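Local atomic coordinates of surface presentation of antigens protein SpaO (PDB entry 4TT9), a protein that is required for surface presentation of invasion plasmid antigens, for invasion and for secretion of the Ipa proteins, this piece being its C-terminal SpoA domain. Residues Val21-Leu26 / Val54-Asn59. Residues are numbered along the deposited sequence; the frame is centred on the assembly and turned at random.
Sequences VDFILL and VNIKVN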
loop_
_atom_site.group_PDB
_atom_site.type_symbol
_atom_site.label_atom_id
_atom_site.label_comp_id
_atom_site.label_asym_id
_atom_site.label_seq_id
_atom_site.Cartn_x
_atom_site.Cartn_y
_atom_site.Cartn_z
ATOM N N VAL B 21 1.964 -8.726 6.302
ATOM C CA VAL B 21 2.808 -7.737 5.643
ATOM C C VAL B 21 1.968 -6.787 4.779
ATOM O O VAL B 21 1.103 -7.221 4.016
ATOM C CB VAL B 21 3.952 -8.404 4.842
ATOM C CG1 VAL B 21 4.699 -9.389 5.728
ATOM C CG2 VAL B 21 3.425 -9.129 3.638
ATOM N N ASP B 22 2.184 -5.487 4.943
ATOM C CA ASP B 22 1.407 -4.494 4.210
ATOM C C ASP B 22 2.305 -3.771 3.214
ATOM O O ASP B 22 3.458 -3.458 3.524
ATOM C CB ASP B 22 0.782 -3.467 5.165
ATOM C CG ASP B 22 -0.572 -3.902 5.709
ATOM O OD1 ASP B 22 -1.252 -4.709 5.049
ATOM O OD2 ASP B 22 -0.964 -3.417 6.794
ATOM N N PHE B 23 1.787 -3.514 2.019
ATOM C CA PHE B 23 2.517 -2.713 1.051
ATOM C C PHE B 23 1.774 -1.403 0.859
ATOM O O PHE B 23 0.710 -1.359 0.249
ATOM C CB PHE B 23 2.701 -3.476 -0.260
ATOM C CG PHE B 23 3.564 -4.701 -0.118
ATOM C CD1 PHE B 23 4.924 -4.642 -0.380
ATOM C CD2 PHE B 23 3.021 -5.911 0.294
ATOM C CE1 PHE B 23 5.722 -5.767 -0.241
ATOM C CE2 PHE B 23 3.823 -7.045 0.434
ATOM C CZ PHE B 23 5.167 -6.967 0.167
ATOM N N ILE B 24 2.357 -0.338 1.397
ATOM C CA ILE B 24 1.641 0.899 1.690
ATOM C C ILE B 24 2.153 2.032 0.825
ATOM O O ILE B 24 3.333 2.371 0.876
ATOM C CB ILE B 24 1.817 1.259 3.177
ATOM C CG1 ILE B 24 0.996 0.306 4.036
ATOM C CG2 ILE B 24 1.454 2.701 3.447
ATOM C CD1 ILE B 24 0.964 0.682 5.467
ATOM N N LEU B 25 1.259 2.617 0.035
ATOM C CA LEU B 25 1.640 3.628 -0.942
ATOM C C LEU B 25 1.706 5.005 -0.314
ATOM O O LEU B 25 2.597 5.794 -0.608
ATOM C CB LEU B 25 0.630 3.638 -2.080
ATOM C CG LEU B 25 0.524 2.325 -2.847
ATOM C CD1 LEU B 25 -0.479 2.423 -3.987
ATOM C CD2 LEU B 25 1.877 1.943 -3.379
ATOM N N LEU B 26 0.757 5.287 0.569
ATOM C CA LEU B 26 0.612 6.627 1.111
ATOM C C LEU B 26 -0.166 6.577 2.402
ATOM O O LEU B 26 -1.130 5.828 2.519
ATOM C CB LEU B 26 -0.136 7.512 0.114
ATOM C CG LEU B 26 -0.149 9.004 0.431
ATOM C CD1 LEU B 26 1.210 9.612 0.130
ATOM C CD2 LEU B 26 -1.237 9.710 -0.346
ATOM N N VAL B 54 7.265 2.795 -1.757
ATOM C CA VAL B 54 6.328 1.953 -1.020
ATOM C C VAL B 54 6.952 1.591 0.311
ATOM O O VAL B 54 8.132 1.231 0.375
ATOM C CB VAL B 54 6.060 0.651 -1.758
ATOM C CG1 VAL B 54 4.832 -0.028 -1.195
ATOM C CG2 VAL B 54 5.888 0.929 -3.230
ATOM N N ASN B 55 6.160 1.698 1.376
ATOM C CA ASN B 55 6.593 1.320 2.717
ATOM C C ASN B 55 6.159 -0.089 3.017
ATOM O O ASN B 55 4.992 -0.434 2.834
ATOM C CB ASN B 55 5.981 2.250 3.758
ATOM C CG ASN B 55 6.565 3.628 3.704
ATOM O OD1 ASN B 55 7.610 3.836 3.103
ATOM N ND2 ASN B 55 5.909 4.577 4.346
ATOM N N ILE B 56 7.086 -0.914 3.476
ATOM C CA ILE B 56 6.731 -2.289 3.766
ATOM C C ILE B 56 6.597 -2.446 5.268
ATOM O O ILE B 56 7.525 -2.137 6.016
ATOM C CB ILE B 56 7.750 -3.268 3.186
ATOM C CG1 ILE B 56 8.101 -2.842 1.758
ATOM C CG2 ILE B 56 7.204 -4.696 3.219
ATOM C CD1 ILE B 56 9.147 -3.693 1.077
ATOM N N LYS B 57 5.422 -2.904 5.696
ATOM C CA LYS B 57 5.109 -3.036 7.105
ATOM C C LYS B 57 4.834 -4.486 7.436
ATOM O O LYS B 57 4.223 -5.202 6.646
ATOM C CB LYS B 57 3.883 -2.200 7.469
ATOM C CG LYS B 57 4.125 -0.706 7.593
ATOM C CD LYS B 57 2.919 -0.055 8.252
ATOM C CE LYS B 57 3.163 1.395 8.606
ATOM N NZ LYS B 57 1.931 2.017 9.176
ATOM N N VAL B 58 5.297 -4.921 8.598
ATOM C CA VAL B 58 4.971 -6.250 9.080
ATOM C C VAL B 58 4.274 -6.086 10.420
ATOM O O VAL B 58 4.862 -5.536 11.346
ATOM C CB VAL B 58 6.231 -7.102 9.260
ATOM C CG1 VAL B 58 5.883 -8.435 9.888
ATOM C CG2 VAL B 58 6.917 -7.312 7.926
ATOM N N ASN B 59 3.031 -6.549 10.521
ATOM C CA ASN B 59 2.231 -6.346 11.731
ATOM C C ASN B 59 2.235 -4.908 12.230
ATOM O O ASN B 59 2.264 -4.671 13.443
ATOM C CB ASN B 59 2.646 -7.303 12.860
ATOM C CG ASN B 59 2.343 -8.741 12.529
ATOM O OD1 ASN B 59 1.627 -9.023 11.574
ATOM N ND2 ASN B 59 2.875 -9.656 13.314
#
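Val-54 sets its two methyls against the corner where the other strand turns: CG2 lies 4.1 Å from Leu-25 CD2, while CG1, anti to the backbone N (chi1 -165°), leans over the Ile-24 carbonyl; a beta-branched valine suits the extended chain and this apolar contact. Asn-55 forms a hydrogen-bonded pair with Ile-24, its N reaching Ile-24 O at 2.9 Å and its O accepting Ile-24 N. An amide suits this partly exposed place, since OD1 is hydrogen-bonded to His-65 on the next strand. Ile-56 sits in a non-hydrogen-bonded pair beside Phe-23, with CG2 3.9 Å from Phe-23 CE1 in an oblique approach; both side chains also touch Ile-77, and a large beta-branched residue fills this buried face well. Lys-57 closes a second hydrogen-bonded pair, receiving Asp-22 N on its O at 2.7 Å and returning its N to Asp-22 O. Its extended chain crosses Ile-24, whose CD1 presses tightly on Lys-57 CD (3.5 Å), and carries NZ to a salt bridge with Glu-27, combining apolar cover and charge. Val-58, in a non-hydrogen-bonded pair, packs CG2 3.8 Å from Val-21 CG1, compact valines matching. Strand 18-31 also pairs antiparallel with the second subunit, continuing the sheet across the interface of this FliN-family SpoA domain.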